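Local coordinates for protein type III effector HopU1 (Pseudomonas syringae pv. tomato, PDB 3U0J) that probably transfers ADP-ribose from NAD+ to arginine side chains of target proteins, as a type III effector that the bacterium delivers against plant immunity, at residues A[116-127]-A[140-148]; A[130-138]-A[243-251]. One frame throughout, in Å; residues are numbered along the deposited sequence.

In the fold
Leaving helix 116-126, the chain runs through a connecting segment that leads to helix 145-162. Contact 1 closes that excursion, setting helix 116-126 against the start of helix 145-162 with 12 intervening residues. Contact 2 takes a piece of the same excursion, 130-138, and joins it to 243-251, the bend between strands 241-243 and 248-257, across 104 residues that include strands of the mixed sheet. The segments alternate along the chain, so the two contacts cross. Their centres lie about 12 Å apart and they meet directly: M246 packs on both L124 and I148, bringing both helices, the loop and the strand bend together.

Contact 1: A[116-127]-A[140-148]; sequences LYREVNNYLRLQ and HDEKLSPHI
Y123 reaches from helix 116-126 to the segment leading into helix 145-162, and its hydroxyl makes both polar links of the contact. D141 N donates to Y123 OH at 2.9 Å, with an N-H...O angle of 170°, a nearly straight bond. H140 ND1 lies 3.3 Å from the same Y123 OH in a longer hydrogen bond whose donor may be either group; the nitrogen sits at the edge of the tyrosine ring, near its plane. With CG anti to the backbone N (chi1 164°), Y123 directs its ring toward H140 and D141.

Apolar packing accompanies the rest of the Y123 side chain. L144 lays its two branches on different partners: CD1 is 3.8 Å from Y123 CB, while CD2 approaches V120 CG2. I148 CD1 meets Y123 CE1 at 3.8 Å and also touches L124 CD2, and V120 CG1 reaches I148 CG1. L124 CD2 further lies over one face of the H140 ring.

A CH-pi contact marks the other end: L116 CD2 stands 3.9 Å from the centroid of the H147 ring, 18° off its normal. H147 NE2 is hydrogen-bonded to H98 of helix 89-99, consistent with a ring whose rotation is restrained by H98 while L116 lies over one face.

Within 140-148, D141 OD1 accepts from K143 N at 2.7 Å through its anti lone pair, an Asx turn in the segment leading toward helix 145-162. The chemistry implies a mainly hydrophobic helix junction in which one phenolic oxygen, gripped by two bonds, ties the incoming loop to helix 116-126.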
loop_
_atom_site.group_PDB
_atom_site.type_symbol
_atom_site.label_atom_id
_atom_site.label_comp_id
_atom_site.label_asym_id
_atom_site.label_seq_id
_atom_site.Cartn_x
_atom_site.Cartn_y
_atom_site.Cartn_z
ATOM N N LEU A 116 5.245 10.542 0.007
ATOM C CA LEU A 116 5.680 9.563 0.991
ATOM C C LEU A 116 5.598 8.094 0.512
ATOM O O LEU A 116 6.563 7.328 0.653
ATOM C CB LEU A 116 4.896 9.755 2.291
ATOM C CG LEU A 116 5.284 8.816 3.431
ATOM C CD1 LEU A 116 6.594 9.194 4.014
ATOM C CD2 LEU A 116 4.249 8.875 4.502
ATOM N N TYR A 117 4.463 7.699 -0.051
ATOM C CA TYR A 117 4.270 6.300 -0.394
ATOM C C TYR A 117 5.288 5.876 -1.430
ATOM O O TYR A 117 5.754 4.729 -1.436
ATOM C CB TYR A 117 2.852 6.026 -0.912
ATOM C CG TYR A 117 2.582 6.526 -2.323
ATOM C CD1 TYR A 117 2.888 5.750 -3.428
ATOM C CD2 TYR A 117 2.004 7.768 -2.541
ATOM C CE1 TYR A 117 2.637 6.195 -4.705
ATOM C CE2 TYR A 117 1.753 8.224 -3.809
ATOM C CZ TYR A 117 2.072 7.435 -4.887
ATOM O OH TYR A 117 1.821 7.898 -6.152
ATOM N N ARG A 118 5.641 6.798 -2.318
ATOM C CA ARG A 118 6.615 6.449 -3.339
ATOM C C ARG A 118 8.030 6.329 -2.794
ATOM O O ARG A 118 8.750 5.424 -3.156
ATOM C CB ARG A 118 6.587 7.449 -4.489
ATOM C CG ARG A 118 7.288 6.947 -5.737
ATOM C CD ARG A 118 7.058 7.917 -6.844
ATOM N NE ARG A 118 5.659 7.973 -7.262
ATOM C CZ ARG A 118 5.049 6.989 -7.917
ATOM N NH1 ARG A 118 5.711 5.858 -8.184
ATOM N NH2 ARG A 118 3.780 7.125 -8.293
ATOM N N GLU A 119 8.424 7.244 -1.918
ATOM C CA GLU A 119 9.752 7.183 -1.332
ATOM C C GLU A 119 9.891 5.894 -0.543
ATOM O O GLU A 119 10.921 5.224 -0.613
ATOM C CB GLU A 119 10.006 8.394 -0.439
ATOM C CG GLU A 119 11.356 8.392 0.251
ATOM C CD GLU A 119 11.608 9.656 1.060
ATOM O OE1 GLU A 119 10.694 10.510 1.145
ATOM O OE2 GLU A 119 12.734 9.797 1.610
ATOM N N VAL A 120 8.833 5.534 0.188
ATOM C CA VAL A 120 8.843 4.340 1.033
ATOM C C VAL A 120 8.841 3.068 0.208
ATOM O O VAL A 120 9.682 2.200 0.398
ATOM C CB VAL A 120 7.662 4.338 2.028
ATOM C CG1 VAL A 120 7.446 2.944 2.609
ATOM C CG2 VAL A 120 7.921 5.341 3.132
ATOM N N ASN A 121 7.899 2.972 -0.721
ATOM C CA ASN A 121 7.811 1.818 -1.610
ATOM C C ASN A 121 9.121 1.618 -2.339
ATOM O O ASN A 121 9.669 0.517 -2.332
ATOM C CB ASN A 121 6.672 1.985 -2.613
ATOM C CG ASN A 121 5.311 1.760 -1.990
ATOM O OD1 ASN A 121 5.205 1.360 -0.833
ATOM N ND2 ASN A 121 4.266 2.013 -2.753
ATOM N N ASN A 122 9.639 2.690 -2.940
ATOM C CA ASN A 122 10.906 2.610 -3.642
ATOM C C ASN A 122 12.045 2.149 -2.737
ATOM O O ASN A 122 12.855 1.298 -3.130
ATOM C CB ASN A 122 11.235 3.931 -4.333
ATOM C CG ASN A 122 10.635 4.009 -5.722
ATOM O OD1 ASN A 122 9.806 3.185 -6.082
ATOM N ND2 ASN A 122 11.051 4.991 -6.505
ATOM N N TYR A 123 12.102 2.712 -1.534
ATOM C CA TYR A 123 13.075 2.297 -0.528
ATOM C C TYR A 123 12.987 0.789 -0.260
ATOM O O TYR A 123 13.970 0.079 -0.345
ATOM C CB TYR A 123 12.884 3.070 0.785
ATOM C CG TYR A 123 13.604 2.410 1.930
ATOM C CD1 TYR A 123 12.954 1.494 2.752
ATOM C CD2 TYR A 123 14.946 2.664 2.169
ATOM C CE1 TYR A 123 13.617 0.871 3.798
ATOM C CE2 TYR A 123 15.621 2.042 3.206
ATOM C CZ TYR A 123 14.955 1.148 4.016
ATOM O OH TYR A 123 15.629 0.518 5.040
ATOM N N LEU A 124 11.795 0.296 0.054
ATOM C CA LEU A 124 11.638 -1.133 0.282
ATOM C C LEU A 124 12.064 -1.996 -0.903
ATOM O O LEU A 124 12.633 -3.065 -0.693
ATOM C CB LEU A 124 10.207 -1.478 0.680
ATOM C CG LEU A 124 9.781 -0.993 2.057
ATOM C CD1 LEU A 124 8.268 -1.129 2.220
ATOM C CD2 LEU A 124 10.520 -1.764 3.116
ATOM N N ARG A 125 11.777 -1.559 -2.136
ATOM C CA ARG A 125 12.143 -2.362 -3.311
ATOM C C ARG A 125 13.651 -2.349 -3.562
ATOM O O ARG A 125 14.181 -3.309 -4.083
ATOM C CB ARG A 125 11.399 -1.959 -4.600
ATOM C CG ARG A 125 10.014 -1.393 -4.448
ATOM C CD ARG A 125 8.989 -1.985 -5.417
ATOM N NE ARG A 125 8.964 -1.327 -6.715
ATOM C CZ ARG A 125 7.975 -1.457 -7.610
ATOM N NH1 ARG A 125 6.911 -2.212 -7.336
ATOM N NH2 ARG A 125 8.040 -0.819 -8.783
ATOM N N LEU A 126 14.338 -1.270 -3.201
ATOM C CA LEU A 126 15.777 -1.164 -3.453
ATOM C C LEU A 126 16.626 -1.720 -2.323
ATOM O O LEU A 126 17.756 -2.143 -2.524
ATOM C CB LEU A 126 16.182 0.289 -3.679
ATOM C CG LEU A 126 15.505 0.977 -4.866
ATOM C CD1 LEU A 126 16.022 2.414 -4.994
ATOM C CD2 LEU A 126 15.713 0.189 -6.178
ATOM N N GLN A 127 16.078 -1.689 -1.125
ATOM C CA GLN A 127 16.814 -2.044 0.069
ATOM C C GLN A 127 17.507 -3.408 -0.049
ATOM O O GLN A 127 16.863 -4.415 -0.384
ATOM C CB GLN A 127 15.847 -2.017 1.243
ATOM C CG GLN A 127 16.402 -2.549 2.511
ATOM C CD GLN A 127 16.200 -4.035 2.628
ATOM O OE1 GLN A 127 16.887 -4.694 3.396
ATOM N NE2 GLN A 127 15.252 -4.574 1.864
ATOM N N HIS A 140 15.653 -1.431 9.395
ATOM C CA HIS A 140 15.496 -0.508 8.266
ATOM C C HIS A 140 16.066 0.886 8.596
ATOM O O HIS A 140 16.411 1.167 9.747
ATOM C CB HIS A 140 14.016 -0.396 7.829
ATOM C CG HIS A 140 13.468 -1.628 7.162
ATOM N ND1 HIS A 140 14.029 -2.182 6.029
ATOM C CD2 HIS A 140 12.389 -2.396 7.459
ATOM C CE1 HIS A 140 13.331 -3.248 5.671
ATOM N NE2 HIS A 140 12.331 -3.399 6.523
ATOM N N ASP A 141 16.158 1.737 7.571
ATOM C CA ASP A 141 16.603 3.133 7.671
ATOM C C ASP A 141 15.820 3.939 8.713
ATOM O O ASP A 141 14.599 4.063 8.627
ATOM C CB ASP A 141 16.490 3.810 6.291
ATOM C CG ASP A 141 17.081 5.229 6.255
ATOM O OD1 ASP A 141 16.819 6.041 7.181
ATOM O OD2 ASP A 141 17.794 5.541 5.269
ATOM N N GLU A 142 16.549 4.504 9.674
ATOM C CA GLU A 142 15.973 5.238 10.798
ATOM C C GLU A 142 14.933 6.266 10.348
ATOM O O GLU A 142 13.981 6.572 11.077
ATOM C CB GLU A 142 17.083 5.927 11.612
ATOM C CG GLU A 142 18.336 5.062 11.834
ATOM C CD GLU A 142 19.191 4.912 10.568
ATOM O OE1 GLU A 142 19.614 5.955 10.007
ATOM O OE2 GLU A 142 19.438 3.755 10.136
ATOM N N LYS A 143 15.112 6.799 9.148
ATOM C CA LYS A 143 14.245 7.861 8.686
ATOM C C LYS A 143 12.845 7.352 8.395
ATOM O O LYS A 143 11.872 7.935 8.847
ATOM C CB LYS A 143 14.839 8.542 7.462
ATOM C CG LYS A 143 15.709 9.749 7.789
ATOM C CD LYS A 143 16.907 9.828 6.839
ATOM C CE LYS A 143 16.571 9.241 5.462
ATOM N NZ LYS A 143 17.782 9.096 4.597
ATOM N N LEU A 144 12.726 6.257 7.661
ATOM C CA LEU A 144 11.397 5.811 7.246
ATOM C C LEU A 144 10.765 4.736 8.139
ATOM O O LEU A 144 9.542 4.550 8.117
ATOM C CB LEU A 144 11.430 5.324 5.798
ATOM C CG LEU A 144 12.055 6.325 4.831
ATOM C CD1 LEU A 144 12.383 5.673 3.528
ATOM C CD2 LEU A 144 11.129 7.481 4.621
ATOM N N SER A 145 11.578 4.036 8.927
ATOM C CA SER A 145 11.074 2.874 9.654
ATOM C C SER A 145 9.887 3.172 10.562
ATOM O O SER A 145 8.983 2.356 10.660
ATOM C CB SER A 145 12.186 2.180 10.424
ATOM O OG SER A 145 12.849 3.125 11.213
ATOM N N PRO A 146 9.869 4.346 11.216
ATOM C CA PRO A 146 8.694 4.599 12.047
ATOM C C PRO A 146 7.399 4.439 11.257
ATOM O O PRO A 146 6.409 4.001 11.813
ATOM C CB PRO A 146 8.875 6.052 12.471
ATOM C CG PRO A 146 10.299 6.321 12.323
ATOM C CD PRO A 146 10.776 5.503 11.187
ATOM N N HIS A 147 7.409 4.775 9.974
ATOM C CA HIS A 147 6.216 4.638 9.141
ATOM C C HIS A 147 6.062 3.216 8.596
ATOM O O HIS A 147 4.950 2.681 8.492
ATOM C CB HIS A 147 6.252 5.639 7.982
ATOM C CG HIS A 147 5.123 5.483 7.008
ATOM N ND1 HIS A 147 3.894 6.082 7.193
ATOM C CD2 HIS A 147 5.040 4.807 5.835
ATOM C CE1 HIS A 147 3.102 5.780 6.179
ATOM N NE2 HIS A 147 3.772 5.009 5.339
ATOM N N ILE A 148 7.176 2.603 8.224
ATOM C CA ILE A 148 7.075 1.264 7.680
ATOM C C ILE A 148 6.459 0.377 8.740
ATOM O O ILE A 148 5.558 -0.416 8.457
ATOM C CB ILE A 148 8.437 0.715 7.237
ATOM C CG1 ILE A 148 8.915 1.474 5.994
ATOM C CG2 ILE A 148 8.315 -0.745 6.935
ATOM C CD1 ILE A 148 10.351 1.225 5.609
#

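Contact 2: A[130-138]-A[243-251]; sequences NSGREAEID and MLPMMSEFV
M246 and M247, at the bend before strand 248-257, gather round the G132 carbonyl and form the packed part of this contact, where G132 and M246 are buried. M246 CE comes within 3.4 Å of G132 O, and M247 CG approaches the same G132 O at 3.5 Å, so two methionines converge on one backbone oxygen. The bend of M246 at its last torsion (chi3 -28°) turns CE toward that oxygen; M246 CE also touches E134 CG and lies 4.2 Å from I137 CG2. G132 itself has a positive phi of 83°. Beyond the segments M247 packs on V193 of strand 192-194, and P245 on M159 of helix 145-162.

The looser side is polar. R133, an exposed residue, extends from CG to NE and crosses E249 at about a right angle; its NH2 forms a salt bridge with E249 OE1 at 3.0 Å, the carboxylate arriving at the guanidinium edge with the planes turned 50° apart. The other oxygen, E249 OE2, pairs with R191. No direct hydrogen bond joins the segments. Instead, a water accepts from M246 N and donates only weakly to E134 OE2, while a second makes the firmer bridge, donating to E134 OE2 at 2.8 Å and to M246 O at 3.0 Å. E134 OE1 is held by H37 and N156.

Methionine packing therefore makes up the buried part, whereas water bridges and a single salt bridge, probably tempered by solvent, make the polar connection between the loop and the strand bend.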
loop_
_atom_site.group_PDB
_atom_site.type_symbol
_atom_site.label_atom_id
_atom_site.label_comp_id
_atom_site.label_asym_id
_atom_site.label_seq_id
_atom_site.Cartn_x
_atom_site.Cartn_y
_atom_site.Cartn_z
ATOM N N ASN A 130 18.197 -6.251 4.535
ATOM C CA ASN A 130 17.267 -7.151 5.218
ATOM C C ASN A 130 16.767 -8.222 4.272
ATOM O O ASN A 130 17.011 -8.166 3.061
ATOM C CB ASN A 130 16.032 -6.392 5.702
ATOM C CG ASN A 130 16.354 -5.341 6.728
ATOM O OD1 ASN A 130 15.474 -4.887 7.457
ATOM N ND2 ASN A 130 17.621 -4.942 6.800
ATOM N N SER A 131 16.046 -9.188 4.836
ATOM C CA SER A 131 15.249 -10.118 4.050
ATOM C C SER A 131 14.078 -9.356 3.425
ATOM O O SER A 131 13.462 -9.807 2.448
ATOM C CB SER A 131 14.738 -11.272 4.928
ATOM O OG SER A 131 14.168 -10.804 6.143
ATOM N N GLY A 132 13.797 -8.182 3.986
ATOM C CA GLY A 132 12.659 -7.384 3.570
ATOM C C GLY A 132 11.393 -7.850 4.260
ATOM O O GLY A 132 10.328 -7.257 4.096
ATOM N N ARG A 133 11.516 -8.918 5.045
ATOM C CA ARG A 133 10.377 -9.494 5.765
ATOM C C ARG A 133 10.161 -8.906 7.173
ATOM O O ARG A 133 11.010 -8.157 7.676
ATOM C CB ARG A 133 10.496 -11.018 5.804
ATOM C CG ARG A 133 10.393 -11.649 4.428
ATOM C CD ARG A 133 10.125 -13.133 4.527
ATOM N NE ARG A 133 9.560 -13.688 3.297
ATOM C CZ ARG A 133 10.255 -13.898 2.179
ATOM N NH1 ARG A 133 11.546 -13.582 2.127
ATOM N NH2 ARG A 133 9.658 -14.420 1.110
ATOM N N GLU A 134 9.016 -9.232 7.783
ATOM C CA GLU A 134 8.620 -8.661 9.080
ATOM C C GLU A 134 9.442 -9.217 10.233
ATOM O O GLU A 134 9.360 -8.713 11.353
ATOM C CB GLU A 134 7.134 -8.890 9.380
ATOM C CG GLU A 134 6.151 -8.030 8.596
ATOM C CD GLU A 134 4.709 -8.322 8.988
ATOM O OE1 GLU A 134 4.480 -8.604 10.188
ATOM O OE2 GLU A 134 3.810 -8.276 8.108
ATOM N N ALA A 135 10.213 -10.270 9.972
ATOM C CA ALA A 135 11.148 -10.772 10.972
ATOM C C ALA A 135 12.266 -9.749 11.215
ATOM O O ALA A 135 12.905 -9.744 12.270
ATOM C CB ALA A 135 11.722 -12.108 10.541
ATOM N N GLU A 136 12.482 -8.870 10.238
ATOM C CA GLU A 136 13.587 -7.913 10.293
ATOM C C GLU A 136 13.177 -6.436 10.120
ATOM O O GLU A 136 13.979 -5.648 9.625
ATOM C CB GLU A 136 14.672 -8.283 9.254
ATOM C CG GLU A 136 15.581 -9.455 9.662
ATOM C CD GLU A 136 16.590 -9.881 8.582
ATOM O OE1 GLU A 136 17.441 -9.054 8.167
ATOM O OE2 GLU A 136 16.550 -11.067 8.173
ATOM N N ILE A 137 11.964 -6.052 10.533
ATOM C CA ILE A 137 11.493 -4.666 10.338
ATOM C C ILE A 137 12.239 -3.628 11.182
ATOM O O ILE A 137 12.136 -2.415 10.926
ATOM C CB ILE A 137 9.978 -4.465 10.617
ATOM C CG1 ILE A 137 9.245 -5.785 10.772
ATOM C CG2 ILE A 137 9.313 -3.608 9.519
ATOM C CD1 ILE A 137 7.747 -5.624 10.530
ATOM N N ASP A 138 12.977 -4.089 12.189
ATOM C CA ASP A 138 13.726 -3.162 13.027
ATOM C C ASP A 138 15.171 -2.977 12.561
ATOM O O ASP A 138 16.020 -2.494 13.310
ATOM C CB ASP A 138 13.641 -3.555 14.507
ATOM C CG ASP A 138 12.542 -2.793 15.253
ATOM O OD1 ASP A 138 12.826 -1.679 15.761
ATOM O OD2 ASP A 138 11.399 -3.311 15.340
ATOM N N MET A 243 -4.864 -3.623 0.701
ATOM C CA MET A 243 -3.403 -3.427 0.721
ATOM C C MET A 243 -2.743 -4.697 1.262
ATOM O O MET A 243 -3.307 -5.353 2.145
ATOM C CB MET A 243 -3.035 -2.195 1.575
ATOM C CG MET A 243 -1.534 -1.795 1.616
ATOM S SD MET A 243 -1.143 -0.236 2.489
ATOM C CE MET A 243 -1.690 0.979 1.310
ATOM N N LEU A 244 -1.584 -5.076 0.718
ATOM C CA LEU A 244 -0.879 -6.272 1.196
ATOM C C LEU A 244 0.330 -5.903 2.027
ATOM O O LEU A 244 0.932 -4.870 1.800
ATOM C CB LEU A 244 -0.400 -7.138 0.033
ATOM C CG LEU A 244 -1.428 -7.943 -0.765
ATOM C CD1 LEU A 244 -2.569 -8.309 0.130
ATOM C CD2 LEU A 244 -1.950 -7.116 -1.894
ATOM N N PRO A 245 0.711 -6.759 2.981
ATOM C CA PRO A 245 1.939 -6.548 3.760
ATOM C C PRO A 245 3.184 -6.625 2.875
ATOM O O PRO A 245 3.117 -7.259 1.828
ATOM C CB PRO A 245 1.951 -7.738 4.728
ATOM C CG PRO A 245 0.556 -8.274 4.730
ATOM C CD PRO A 245 0.016 -7.999 3.370
ATOM N N MET A 246 4.292 -6.014 3.299
ATOM C CA MET A 246 5.584 -6.148 2.614
ATOM C C MET A 246 5.851 -7.595 2.165
ATOM O O MET A 246 5.421 -8.546 2.821
ATOM C CB MET A 246 6.729 -5.707 3.536
ATOM C CG MET A 246 6.752 -4.246 3.926
ATOM S SD MET A 246 7.996 -3.965 5.206
ATOM C CE MET A 246 8.036 -5.549 6.021
ATOM N N MET A 247 6.577 -7.756 1.057
ATOM C CA MET A 247 7.012 -9.079 0.596
ATOM C C MET A 247 5.880 -10.054 0.297
ATOM O O MET A 247 5.974 -11.245 0.620
ATOM C CB MET A 247 7.994 -9.721 1.580
ATOM C CG MET A 247 9.433 -9.268 1.363
ATOM S SD MET A 247 10.055 -9.574 -0.301
ATOM C CE MET A 247 11.246 -8.263 -0.427
ATOM N N SER A 248 4.819 -9.553 -0.326
ATOM C CA SER A 248 3.760 -10.419 -0.811
ATOM C C SER A 248 4.235 -11.183 -2.039
ATOM O O SER A 248 4.980 -10.658 -2.876
ATOM C CB SER A 248 2.526 -9.609 -1.155
ATOM O OG SER A 248 2.804 -8.785 -2.262
ATOM N N GLU A 249 3.785 -12.423 -2.147
ATOM C CA GLU A 249 4.325 -13.360 -3.117
ATOM C C GLU A 249 3.194 -13.984 -3.927
ATOM O O GLU A 249 2.184 -14.403 -3.346
ATOM C CB GLU A 249 5.073 -14.443 -2.341
ATOM C CG GLU A 249 6.330 -14.942 -3.003
ATOM C CD GLU A 249 7.409 -15.345 -2.007
ATOM O OE1 GLU A 249 7.429 -14.823 -0.860
ATOM O OE2 GLU A 249 8.253 -16.181 -2.398
ATOM N N PHE A 250 3.354 -14.058 -5.253
ATOM C CA PHE A 250 2.292 -14.602 -6.128
ATOM C C PHE A 250 2.753 -15.597 -7.192
ATOM O O PHE A 250 3.841 -15.482 -7.753
ATOM C CB PHE A 250 1.505 -13.483 -6.819
ATOM C CG PHE A 250 1.015 -12.425 -5.880
ATOM C CD1 PHE A 250 -0.252 -12.508 -5.322
ATOM C CD2 PHE A 250 1.832 -11.356 -5.534
ATOM C CE1 PHE A 250 -0.699 -11.544 -4.442
ATOM C CE2 PHE A 250 1.390 -10.391 -4.654
ATOM C CZ PHE A 250 0.119 -10.486 -4.107
ATOM N N VAL A 251 1.894 -16.574 -7.461
ATOM C CA VAL A 251 2.052 -17.464 -8.596
ATOM C C VAL A 251 1.274 -16.862 -9.753
ATOM O O VAL A 251 0.101 -16.505 -9.594
ATOM C CB VAL A 251 1.430 -18.830 -8.290
ATOM C CG1 VAL A 251 1.473 -19.728 -9.514
ATOM C CG2 VAL A 251 2.128 -19.477 -7.102
HETATM O O HOH W 1 4.109 -5.527 6.034
HETATM O O HOH W 2 4.944 -9.238 5.714
#